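PDB 5DIY: hyaluronidase from Thermobaculum terrenum, which probably removes O-linked N-acetylglucosamine from proteins as a hexosaminidase of glycoside hydrolase family 84, here with its predicted proton donor changed. Local coordinates for residues E11-G15 against K16-H20; Y38-P42 against K43-Y47; L261-A264 against S265-P268; D365-F368 against F369-R373. All coordinates share one frame; numbering follows the deposited sequence.

Contact 1: residues E11-G15 against K16-H20. With NAG (2-acetamido-2-deoxy-beta-D-glucopyranose), chain E.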
loop_
_atom_site.group_PDB
_atom_site.type_symbol
_atom_site.label_atom_id
_atom_site.label_comp_id
_atom_site.label_asym_id
_atom_site.label_seq_id
_atom_site.Cartn_x
_atom_site.Cartn_y
_atom_site.Cartn_z
ATOM N N GLU C 11 -11.116 2.346 5.147
ATOM C CA GLU C 11 -10.254 1.788 6.184
ATOM C C GLU C 11 -10.528 0.288 6.206
ATOM O O GLU C 11 -11.323 -0.183 7.006
ATOM C CB GLU C 11 -10.497 2.438 7.552
ATOM C CG GLU C 11 -9.511 1.937 8.605
ATOM C CD GLU C 11 -9.659 2.585 9.971
ATOM O OE1 GLU C 11 -10.340 3.627 10.108
ATOM O OE2 GLU C 11 -9.078 2.029 10.933
ATOM N N GLY C 12 -9.872 -0.436 5.297
ATOM C CA GLY C 12 -10.116 -1.867 5.065
ATOM C C GLY C 12 -8.876 -2.745 5.124
ATOM O O GLY C 12 -8.868 -3.860 4.600
ATOM N N PHE C 13 -7.841 -2.256 5.797
ATOM C CA PHE C 13 -6.544 -2.936 5.836
ATOM C C PHE C 13 -6.458 -3.878 7.033
ATOM O O PHE C 13 -7.285 -3.807 7.941
ATOM C CB PHE C 13 -5.386 -1.921 5.838
ATOM C CG PHE C 13 -5.501 -0.852 6.895
ATOM C CD1 PHE C 13 -5.241 -1.138 8.230
ATOM C CD2 PHE C 13 -5.893 0.438 6.555
ATOM C CE1 PHE C 13 -5.371 -0.162 9.201
ATOM C CE2 PHE C 13 -6.020 1.418 7.522
ATOM C CZ PHE C 13 -5.760 1.119 8.845
ATOM N N TYR C 14 -5.475 -4.774 6.992
ATOM C CA TYR C 14 -5.057 -5.565 8.148
ATOM C C TYR C 14 -4.005 -4.755 8.907
ATOM O O TYR C 14 -3.335 -3.892 8.329
ATOM C CB TYR C 14 -4.446 -6.908 7.723
ATOM C CG TYR C 14 -5.390 -7.895 7.046
ATOM C CD1 TYR C 14 -5.668 -7.805 5.682
ATOM C CD2 TYR C 14 -5.976 -8.945 7.767
ATOM C CE1 TYR C 14 -6.518 -8.719 5.058
ATOM C CE2 TYR C 14 -6.825 -9.863 7.154
ATOM C CZ TYR C 14 -7.095 -9.746 5.803
ATOM O OH TYR C 14 -7.930 -10.658 5.193
ATOM N N GLY C 15 -3.825 -5.076 10.182
ATOM C CA GLY C 15 -2.948 -4.317 11.079
ATOM C C GLY C 15 -3.707 -3.394 12.006
ATOM O O GLY C 15 -4.932 -3.408 12.051
ATOM N N LYS C 16 -2.958 -2.576 12.735
ATOM C CA LYS C 16 -3.495 -1.703 13.781
ATOM C C LYS C 16 -4.511 -0.717 13.210
ATOM O O LYS C 16 -4.147 0.107 12.373
ATOM C CB LYS C 16 -2.347 -0.932 14.451
ATOM C CG LYS C 16 -2.742 -0.115 15.672
ATOM C CD LYS C 16 -1.620 0.827 16.073
ATOM C CE LYS C 16 -1.991 1.637 17.299
ATOM N NZ LYS C 16 -3.155 2.527 17.052
ATOM N N PRO C 17 -5.791 -0.796 13.650
ATOM C CA PRO C 17 -6.766 0.184 13.162
ATOM C C PRO C 17 -6.396 1.625 13.518
ATOM O O PRO C 17 -5.694 1.867 14.503
ATOM C CB PRO C 17 -8.064 -0.230 13.870
ATOM C CG PRO C 17 -7.892 -1.677 14.168
ATOM C CD PRO C 17 -6.436 -1.833 14.481
ATOM N N TRP C 18 -6.847 2.570 12.706
ATOM C CA TRP C 18 -6.655 3.977 13.012
ATOM C C TRP C 18 -7.311 4.343 14.348
ATOM O O TRP C 18 -8.380 3.823 14.686
ATOM C CB TRP C 18 -7.240 4.857 11.914
ATOM C CG TRP C 18 -6.461 4.883 10.638
ATOM C CD1 TRP C 18 -5.199 4.385 10.408
ATOM C CD2 TRP C 18 -6.879 5.481 9.412
ATOM N NE1 TRP C 18 -4.824 4.625 9.113
ATOM C CE2 TRP C 18 -5.832 5.296 8.477
ATOM C CE3 TRP C 18 -8.042 6.139 9.003
ATOM C CZ2 TRP C 18 -5.912 5.765 7.167
ATOM C CZ3 TRP C 18 -8.123 6.596 7.695
ATOM C CH2 TRP C 18 -7.064 6.403 6.791
ATOM N N GLU C 19 -6.658 5.239 15.089
ATOM C CA GLU C 19 -7.198 5.786 16.336
ATOM C C GLU C 19 -8.406 6.658 16.028
ATOM O O GLU C 19 -8.525 7.215 14.926
ATOM C CB GLU C 19 -6.163 6.660 17.059
ATOM C CG GLU C 19 -4.895 5.957 17.516
ATOM C CD GLU C 19 -5.100 4.994 18.670
ATOM O OE1 GLU C 19 -6.179 4.996 19.305
ATOM O OE2 GLU C 19 -4.161 4.221 18.945
ATOM N N HIS C 20 -9.284 6.796 17.017
ATOM C CA HIS C 20 -10.485 7.617 16.886
ATOM C C HIS C 20 -10.160 9.046 16.442
ATOM O O HIS C 20 -10.849 9.613 15.579
ATOM C CB HIS C 20 -11.277 7.628 18.206
ATOM C CG HIS C 20 -12.532 8.444 18.147
ATOM N ND1 HIS C 20 -13.613 8.090 17.369
ATOM C CD2 HIS C 20 -12.870 9.604 18.758
ATOM C CE1 HIS C 20 -14.563 8.999 17.502
ATOM N NE2 HIS C 20 -14.138 9.926 18.340
HETATM C C1 NAG E . -6.878 -8.045 0.553
HETATM C C2 NAG E . -7.990 -7.449 1.439
HETATM C C3 NAG E . -7.619 -6.122 2.107
HETATM C C4 NAG E . -6.111 -6.005 2.256
HETATM C C5 NAG E . -5.488 -6.006 0.870
HETATM C C6 NAG E . -3.954 -5.902 0.900
HETATM C C7 NAG E . -9.438 -6.625 -0.391
HETATM C C8 NAG E . -10.835 -6.663 -0.947
HETATM N N2 NAG E . -9.253 -7.346 0.715
HETATM O O3 NAG E . -8.258 -6.050 3.386
HETATM O O4 NAG E . -5.772 -4.775 2.897
HETATM O O5 NAG E . -5.898 -7.120 0.071
HETATM O O6 NAG E . -3.365 -6.910 1.726
HETATM O O7 NAG E . -8.547 -5.982 -0.931
#
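Glu11 and Trp18 meet in the loop that leaves strand 6-11 of the TIM barrel and turns back into helix 20-32, a beta-alpha loop at the sugar-binding end of the barrel. Followed outward, the Trp18 side chain meets the carboxylate first: CB lies 3.5 Å from Glu11 OE2. CG and CD2 continue past the same group, and on the six-membered side CE3 comes to 3.6 Å from Glu11 OE1. On the pyrrole side CD1 and NE1 reach Phe13, whose CZ and CE2 lie over one indole face, offset toward its rim. The ring planes are 55° apart, so the two meet obliquely. NE1, on the pyrrole edge, is hydrogen-bonded to Met259 O. Glu11, extended with CG anti to the backbone N (chi1 -175°), carries its carboxylate across the loop, where OE2 accepts from Trp18 N at 2.9 Å with the donor above the carboxylate plane. Its OE1 is taken by Tyr38 and Arg23, and both oxygens of this buried acid are thereby satisfied. Phe13 also brings its ring edge to Lys16, CE1 standing 3.4 Å from Lys16 O. The same loop also reaches the bound N-acetylglucosamine: Tyr14 CE1 lies 3.6 Å from NAG O3, and that hydroxyl donates to Gly12 O at 2.6 Å.

Contact 2: residues Y38-P42 against K43-Y47. With NAG (2-acetamido-2-deoxy-beta-D-glucopyranose), chain E.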
loop_
_atom_site.group_PDB
_atom_site.type_symbol
_atom_site.label_atom_id
_atom_site.label_comp_id
_atom_site.label_asym_id
_atom_site.label_seq_id
_atom_site.Cartn_x
_atom_site.Cartn_y
_atom_site.Cartn_z
ATOM N N TYR C 38 -16.430 7.568 3.188
ATOM C CA TYR C 38 -15.593 6.765 4.068
ATOM C C TYR C 38 -16.280 5.452 4.371
ATOM O O TYR C 38 -17.460 5.450 4.717
ATOM C CB TYR C 38 -15.327 7.511 5.373
ATOM C CG TYR C 38 -14.691 6.672 6.455
ATOM C CD1 TYR C 38 -13.320 6.400 6.439
ATOM C CD2 TYR C 38 -15.453 6.164 7.512
ATOM C CE1 TYR C 38 -12.731 5.639 7.436
ATOM C CE2 TYR C 38 -14.871 5.391 8.506
ATOM C CZ TYR C 38 -13.511 5.140 8.470
ATOM O OH TYR C 38 -12.936 4.385 9.463
ATOM N N ILE C 39 -15.538 4.347 4.267
ATOM C CA ILE C 39 -16.028 3.036 4.684
ATOM C C ILE C 39 -15.254 2.551 5.910
ATOM O O ILE C 39 -14.018 2.452 5.885
ATOM C CB ILE C 39 -15.936 1.981 3.560
ATOM C CG1 ILE C 39 -16.903 2.328 2.422
ATOM C CG2 ILE C 39 -16.274 0.587 4.095
ATOM C CD1 ILE C 39 -16.591 1.645 1.109
ATOM N N TYR C 40 -15.994 2.231 6.968
ATOM C CA TYR C 40 -15.426 1.606 8.155
ATOM C C TYR C 40 -15.353 0.100 7.939
ATOM O O TYR C 40 -16.390 -0.560 7.866
ATOM C CB TYR C 40 -16.275 1.917 9.389
ATOM C CG TYR C 40 -15.717 1.308 10.637
ATOM C CD1 TYR C 40 -14.767 1.984 11.390
ATOM C CD2 TYR C 40 -16.113 0.037 11.058
ATOM C CE1 TYR C 40 -14.234 1.423 12.537
ATOM C CE2 TYR C 40 -15.583 -0.532 12.207
ATOM C CZ TYR C 40 -14.643 0.173 12.942
ATOM O OH TYR C 40 -14.102 -0.372 14.081
ATOM N N ALA C 41 -14.133 -0.439 7.827
ATOM C CA ALA C 41 -13.937 -1.882 7.653
ATOM C C ALA C 41 -12.564 -2.430 8.095
ATOM O O ALA C 41 -11.987 -3.256 7.390
ATOM C CB ALA C 41 -14.186 -2.243 6.190
ATOM N N PRO C 42 -12.034 -1.988 9.259
ATOM C CA PRO C 42 -10.725 -2.511 9.658
ATOM C C PRO C 42 -10.786 -4.004 9.959
ATOM O O PRO C 42 -11.634 -4.438 10.742
ATOM C CB PRO C 42 -10.380 -1.702 10.914
ATOM C CG PRO C 42 -11.691 -1.255 11.449
ATOM C CD PRO C 42 -12.562 -1.030 10.248
ATOM N N LYS C 43 -9.901 -4.771 9.319
ATOM C CA LYS C 43 -9.901 -6.235 9.436
ATOM C C LYS C 43 -9.651 -6.728 10.862
ATOM O O LYS C 43 -10.179 -7.770 11.232
ATOM C CB LYS C 43 -8.868 -6.873 8.489
ATOM C CG LYS C 43 -9.257 -6.900 7.015
ATOM C CD LYS C 43 -10.264 -8.005 6.700
ATOM C CE LYS C 43 -10.407 -8.246 5.202
ATOM N NZ LYS C 43 -10.888 -7.050 4.449
ATOM N N GLN C 44 -8.858 -5.990 11.646
ATOM C CA GLN C 44 -8.513 -6.397 13.023
ATOM C C GLN C 44 -9.520 -5.979 14.100
ATOM O O GLN C 44 -9.337 -6.336 15.263
ATOM C CB GLN C 44 -7.116 -5.894 13.418
ATOM C CG GLN C 44 -6.002 -6.361 12.502
ATOM C CD GLN C 44 -5.832 -7.874 12.460
ATOM O OE1 GLN C 44 -5.848 -8.549 13.491
ATOM N NE2 GLN C 44 -5.653 -8.410 11.264
ATOM N N ASP C 45 -10.560 -5.228 13.734
ATOM C CA ASP C 45 -11.726 -5.056 14.611
ATOM C C ASP C 45 -12.475 -6.388 14.599
ATOM O O ASP C 45 -13.062 -6.758 13.579
ATOM C CB ASP C 45 -12.622 -3.902 14.116
ATOM C CG ASP C 45 -13.907 -3.728 14.942
ATOM O OD1 ASP C 45 -14.162 -4.498 15.893
ATOM O OD2 ASP C 45 -14.680 -2.808 14.618
ATOM N N LEU C 46 -12.442 -7.111 15.721
ATOM C CA LEU C 46 -13.106 -8.428 15.821
ATOM C C LEU C 46 -14.599 -8.367 15.494
ATOM O O LEU C 46 -15.146 -9.277 14.857
ATOM C CB LEU C 46 -12.904 -9.050 17.218
ATOM C CG LEU C 46 -11.549 -9.714 17.500
ATOM C CD1 LEU C 46 -11.464 -10.131 18.963
ATOM C CD2 LEU C 46 -11.311 -10.913 16.585
ATOM N N TYR C 47 -15.237 -7.275 15.907
ATOM C CA TYR C 47 -16.672 -7.074 15.690
ATOM C C TYR C 47 -17.047 -6.779 14.233
ATOM O O TYR C 47 -18.214 -6.913 13.857
ATOM C CB TYR C 47 -17.187 -5.988 16.637
ATOM C CG TYR C 47 -17.011 -6.394 18.084
ATOM C CD1 TYR C 47 -17.729 -7.465 18.606
ATOM C CD2 TYR C 47 -16.097 -5.743 18.918
ATOM C CE1 TYR C 47 -17.570 -7.872 19.922
ATOM C CE2 TYR C 47 -15.929 -6.142 20.241
ATOM C CZ TYR C 47 -16.670 -7.209 20.736
ATOM O OH TYR C 47 -16.525 -7.624 22.039
HETATM C C1 NAG E . -6.878 -8.045 0.553
HETATM C C2 NAG E . -7.990 -7.449 1.439
HETATM C C3 NAG E . -7.619 -6.122 2.107
HETATM C C4 NAG E . -6.111 -6.005 2.256
HETATM C C5 NAG E . -5.488 -6.006 0.870
HETATM C C6 NAG E . -3.954 -5.902 0.900
HETATM C C7 NAG E . -9.438 -6.625 -0.391
HETATM C C8 NAG E . -10.835 -6.663 -0.947
HETATM N N2 NAG E . -9.253 -7.346 0.715
HETATM O O3 NAG E . -8.258 -6.050 3.386
HETATM O O4 NAG E . -5.772 -4.775 2.897
HETATM O O5 NAG E . -5.898 -7.120 0.071
HETATM O O6 NAG E . -3.365 -6.910 1.726
HETATM O O7 NAG E . -8.547 -5.982 -0.931
HETATM O O HOH W 1 -12.723 -5.348 5.688
#
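With CG anti to the backbone N in both residues (chi1 -179° in Tyr40, 176° in Asp45), the Tyr40 phenol and the Asp45 carboxylate cross at about a right angle. Tyr40 OH donates to Asp45 OD2 over 2.6 Å, and OD2 sits at the ring edge, in its plane; seen from the carboxylate, the hydroxyl comes on the anti side, 34° out of plane. Pro42 covers one face of the Tyr40 ring, its CD 3.5 Å above the centre, while its CG is 3.9 Å from Asp45 CB. The backbone forms a type I turn from Pro42 to Asp45, closed by Asp45 N to Pro42 O at 3.3 Å. Asp45 OD1 then accepts from Tyr47 N at 3.0 Å, making an Asx turn, and OD2 has a further partner in Tyr56. This chain leads from strand 37-40 into a barrel loop that contributes Lys43 to the sugar site. Lys43, bent at chi2 and chi4, brings NZ to 3.0 Å from NAG O3, to which it donates; a water bridges Lys43 NZ and Ala41 O, and Asp119 supplies a salt bridge. Sugar hydroxyl, water and carboxylate together fix the direction of the ammonium group. Shared among two phenols and a backbone N-H, the negative charge of Asp45 is probably stabilised.

Contact 3: residues L261-A264 against S265-P268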
loop_
_atom_site.group_PDB
_atom_site.type_symbol
_atom_site.label_atom_id
_atom_site.label_comp_id
_atom_site.label_asym_id
_atom_site.label_seq_id
_atom_site.Cartn_x
_atom_site.Cartn_y
_atom_site.Cartn_z
ATOM N N LEU C 261 -0.406 3.658 8.770
ATOM C CA LEU C 261 0.162 4.985 9.041
ATOM C C LEU C 261 -0.697 6.083 8.391
ATOM O O LEU C 261 -0.555 6.341 7.189
ATOM C CB LEU C 261 1.591 5.058 8.473
ATOM C CG LEU C 261 2.582 3.984 8.910
ATOM C CD1 LEU C 261 3.906 4.186 8.193
ATOM C CD2 LEU C 261 2.767 4.007 10.415
ATOM N N PRO C 262 -1.600 6.727 9.165
ATOM C CA PRO C 262 -2.535 7.676 8.542
ATOM C C PRO C 262 -1.919 8.978 8.051
ATOM O O PRO C 262 -2.302 9.472 6.995
ATOM C CB PRO C 262 -3.537 7.984 9.669
ATOM C CG PRO C 262 -2.831 7.637 10.930
ATOM C CD PRO C 262 -1.934 6.490 10.584
ATOM N N GLU C 263 -1.006 9.545 8.829
ATOM C CA GLU C 263 -0.384 10.813 8.465
ATOM C C GLU C 263 0.492 10.639 7.218
ATOM O O GLU C 263 0.441 11.460 6.300
ATOM C CB GLU C 263 0.417 11.386 9.646
ATOM C CG GLU C 263 0.739 12.866 9.525
ATOM C CD GLU C 263 -0.477 13.769 9.595
ATOM O OE1 GLU C 263 -1.503 13.379 10.189
ATOM O OE2 GLU C 263 -0.398 14.891 9.061
ATOM N N ALA C 264 1.262 9.555 7.175
ATOM C CA ALA C 264 2.058 9.212 5.987
ATOM C C ALA C 264 1.188 8.956 4.754
ATOM O O ALA C 264 1.600 9.282 3.641
ATOM C CB ALA C 264 2.953 8.012 6.265
ATOM N N SER C 265 -0.004 8.384 4.952
ATOM C CA SER C 265 -0.949 8.142 3.845
ATOM C C SER C 265 -1.438 9.419 3.172
ATOM O O SER C 265 -1.820 9.391 2.010
ATOM C CB SER C 265 -2.173 7.337 4.311
ATOM O OG SER C 265 -1.820 6.033 4.711
ATOM N N LYS C 266 -1.423 10.536 3.892
ATOM C CA LYS C 266 -1.918 11.801 3.347
ATOM C C LYS C 266 -1.178 12.271 2.101
ATOM O O LYS C 266 -1.769 12.964 1.273
ATOM C CB LYS C 266 -1.909 12.900 4.408
ATOM C CG LYS C 266 -2.901 12.666 5.536
ATOM C CD LYS C 266 -2.802 13.772 6.568
ATOM C CE LYS C 266 -3.736 13.542 7.744
ATOM N NZ LYS C 266 -3.698 14.726 8.654
ATOM N N LEU C 267 0.097 11.893 1.974
ATOM C CA LEU C 267 0.903 12.259 0.811
ATOM C C LEU C 267 0.345 11.616 -0.484
ATOM O O LEU C 267 -0.027 12.342 -1.403
ATOM C CB LEU C 267 2.399 11.952 1.050
ATOM C CG LEU C 267 3.436 12.920 0.487
ATOM C CD1 LEU C 267 4.830 12.358 0.749
ATOM C CD2 LEU C 267 3.222 13.165 -0.997
ATOM N N PRO C 268 0.257 10.270 -0.551
ATOM C CA PRO C 268 -0.371 9.656 -1.734
ATOM C C PRO C 268 -1.874 9.895 -1.856
ATOM O O PRO C 268 -2.375 10.014 -2.978
ATOM C CB PRO C 268 -0.075 8.157 -1.561
ATOM C CG PRO C 268 0.207 7.982 -0.118
ATOM C CD PRO C 268 0.876 9.247 0.310
#
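Leu261 O, where the chain turns into helix 262-277, is gripped twice by Ser265, from backbone N at 3.1 Å and from OG at 2.8 Å, the two donors reaching it from opposite faces of the carbonyl plane. This is the opening turn of the helix that follows strand 251-256, the last strand of the TIM barrel. Having OG beside its own backbone N (chi1 -66°), Ser265 can turn its hydroxyl back to the carbonyl four residues earlier; Ser265 OG itself accepts from Met259 N. Three residues apart on the helix, Glu263 and Lys266 form a salt bridge. The glutamate bends at chi2 (67°) whereas the lysine runs out straight, and Lys266 NZ meets Glu263 OE1 at 3.0 Å on the syn side, with a weak bond to OE2. The stronger partner of Lys266 NZ is Asp25 of helix 20-32, so two carboxylates flank the buried ammonium group; its charge is probably well balanced, and the lysine ties neighbouring barrel helices together. The backbone bonding is uneven: Lys266 N binds Glu263 O at 3.2 Å but only weakly reaches Pro262 O, and Leu267 N makes a weak bond to Ala264 O. Pro268 has no N-H to offer the preceding turn, which accompanies a kink here, and instead its CD rests 3.4 Å from Ala264 O.

Contact 4: residues D365-F368 against F369-R373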
loop_
_atom_site.group_PDB
_atom_site.type_symbol
_atom_site.label_atom_id
_atom_site.label_comp_id
_atom_site.label_asym_id
_atom_site.label_seq_id
_atom_site.Cartn_x
_atom_site.Cartn_y
_atom_site.Cartn_z
ATOM N N ASP C 365 9.696 17.817 13.000
ATOM C CA ASP C 365 9.131 17.206 14.223
ATOM C C ASP C 365 7.715 16.650 14.112
ATOM O O ASP C 365 7.252 15.959 15.026
ATOM C CB ASP C 365 9.127 18.242 15.341
ATOM C CG ASP C 365 10.509 18.687 15.698
ATOM O OD1 ASP C 365 11.241 17.853 16.269
ATOM O OD2 ASP C 365 10.868 19.850 15.407
ATOM N N SER C 366 7.037 16.956 13.008
ATOM C CA SER C 366 5.631 16.610 12.807
ATOM C C SER C 366 5.347 15.110 12.871
ATOM O O SER C 366 6.257 14.277 12.839
ATOM C CB SER C 366 5.163 17.151 11.453
ATOM O OG SER C 366 5.840 16.493 10.398
ATOM N N LYS C 367 4.064 14.779 12.947
ATOM C CA LYS C 367 3.621 13.390 13.004
ATOM C C LYS C 367 4.039 12.558 11.781
ATOM O O LYS C 367 4.371 11.385 11.924
ATOM C CB LYS C 367 2.104 13.327 13.170
ATOM C CG LYS C 367 1.603 11.912 13.351
ATOM C CD LYS C 367 0.144 11.877 13.740
ATOM C CE LYS C 367 -0.225 10.472 14.156
ATOM N NZ LYS C 367 -1.658 10.225 13.928
ATOM N N PHE C 368 3.988 13.157 10.595
ATOM C CA PHE C 368 4.462 12.495 9.371
ATOM C C PHE C 368 5.864 11.910 9.590
ATOM O O PHE C 368 6.087 10.708 9.374
ATOM C CB PHE C 368 4.454 13.475 8.184
ATOM C CG PHE C 368 5.008 12.897 6.903
ATOM C CD1 PHE C 368 6.377 12.978 6.615
ATOM C CD2 PHE C 368 4.168 12.287 5.978
ATOM C CE1 PHE C 368 6.892 12.445 5.440
ATOM C CE2 PHE C 368 4.676 11.755 4.798
ATOM C CZ PHE C 368 6.041 11.830 4.527
ATOM N N PHE C 369 6.791 12.745 10.060
ATOM C CA PHE C 369 8.189 12.302 10.264
ATOM C C PHE C 369 8.389 11.357 11.444
ATOM O O PHE C 369 9.341 10.574 11.434
ATOM C CB PHE C 369 9.147 13.494 10.306
ATOM C CG PHE C 369 9.202 14.233 9.007
ATOM C CD1 PHE C 369 9.799 13.649 7.892
ATOM C CD2 PHE C 369 8.598 15.474 8.863
ATOM C CE1 PHE C 369 9.822 14.303 6.669
ATOM C CE2 PHE C 369 8.626 16.137 7.645
ATOM C CZ PHE C 369 9.237 15.551 6.547
ATOM N N TRP C 370 7.488 11.397 12.428
ATOM C CA TRP C 370 7.409 10.336 13.445
ATOM C C TRP C 370 7.005 8.987 12.827
ATOM O O TRP C 370 7.581 7.960 13.164
ATOM C CB TRP C 370 6.427 10.707 14.569
ATOM C CG TRP C 370 6.338 9.664 15.643
ATOM C CD1 TRP C 370 7.131 9.559 16.750
ATOM C CD2 TRP C 370 5.416 8.569 15.706
ATOM N NE1 TRP C 370 6.761 8.466 17.501
ATOM C CE2 TRP C 370 5.710 7.841 16.885
ATOM C CE3 TRP C 370 4.369 8.132 14.881
ATOM C CZ2 TRP C 370 4.990 6.695 17.265
ATOM C CZ3 TRP C 370 3.649 6.987 15.257
ATOM C CH2 TRP C 370 3.968 6.284 16.441
ATOM N N GLU C 371 6.018 8.991 11.933
ATOM C CA GLU C 371 5.556 7.739 11.302
ATOM C C GLU C 371 6.612 7.096 10.393
ATOM O O GLU C 371 6.797 5.881 10.427
ATOM C CB GLU C 371 4.247 7.945 10.530
ATOM C CG GLU C 371 3.021 7.988 11.426
ATOM C CD GLU C 371 1.728 8.234 10.681
ATOM O OE1 GLU C 371 1.730 8.253 9.429
ATOM O OE2 GLU C 371 0.696 8.441 11.356
ATOM N N ILE C 372 7.316 7.910 9.612
ATOM C CA ILE C 372 8.317 7.402 8.665
ATOM C C ILE C 372 9.739 7.261 9.240
ATOM O O ILE C 372 10.671 7.005 8.483
ATOM C CB ILE C 372 8.347 8.232 7.351
ATOM C CG1 ILE C 372 8.981 9.617 7.542
ATOM C CG2 ILE C 372 6.941 8.368 6.779
ATOM C CD1 ILE C 372 9.706 10.098 6.303
ATOM N N ARG C 373 9.900 7.406 10.560
ATOM C CA ARG C 373 11.221 7.383 11.197
ATOM C C ARG C 373 12.020 6.093 10.971
ATOM O O ARG C 373 13.231 6.168 10.754
ATOM C CB ARG C 373 11.117 7.675 12.702
ATOM C CG ARG C 373 12.452 7.946 13.386
ATOM C CD ARG C 373 12.348 7.828 14.898
ATOM N NE ARG C 373 11.712 9.000 15.494
ATOM C CZ ARG C 373 11.231 9.069 16.738
ATOM N NH1 ARG C 373 11.279 8.023 17.565
ATOM N NH2 ARG C 373 10.678 10.204 17.156
#
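Phe368 and Phe369 form an edge-to-face aromatic pair in the short helix 367-371, with centroids 4.9 Å apart and planes at 82°. The edge belongs to Phe368: its CD1 stands 3.6 Å above the centre of the Phe369 ring. Phe368 carries CG anti to its backbone N (chi1 176°) and Phe369 anti to its carbonyl carbon (chi1 -64°), which brings the rings of adjacent residues together. Apolar packing extends the pair to Ile372, whose CD1 lies 3.8 Å from Phe368 CE1 and whose CG2 sits over a Phe368 face. Met304 of helix 301-308 and Leu296 of helix 284-296 also pack against the two rings.

Backbone hydrogen bonds of the i to i+4 kind run from Trp370 N to Ser366 O, from Glu371 N to Lys367 O at 2.9 Å, and from Ile372 N to Phe368 O.

Lys367 NZ and Glu371 OE2 make a long salt bridge, 3.9 Å; the stronger partner of the lysine is Glu22, and Glu371 OE1 accepts from Ala264 N. The chemistry thus divides this short helix between an apolar side inserted among helices and a charged side whose carboxylate accepts from Ala264 N and, weakly, from Glu263 N in the first turn of helix 262-277.

In the fold
Contacts 1, 2, 3 and 4 come in that order along the chain without interleaving. The first two lie at the ends of neighbouring strands, 6-11 and 37-40, of the eight-stranded barrel and in the loops after them; their centres are about 7 Å apart and both touch the same sugar. Contact 3 begins the helix after the last strand, 251-256, which adjoins the first in the closed sheet, so its centre is about 13 Å from that of contact 1 and Pro262 packs on Trp18. Contact 4, in helix 367-371, touches contact 3, their centres about 10 Å apart, but its centre is about 25 Å from that of contact 2. The series thus leads from the sugar site, across the barrel's closure, to the later helices packed against it.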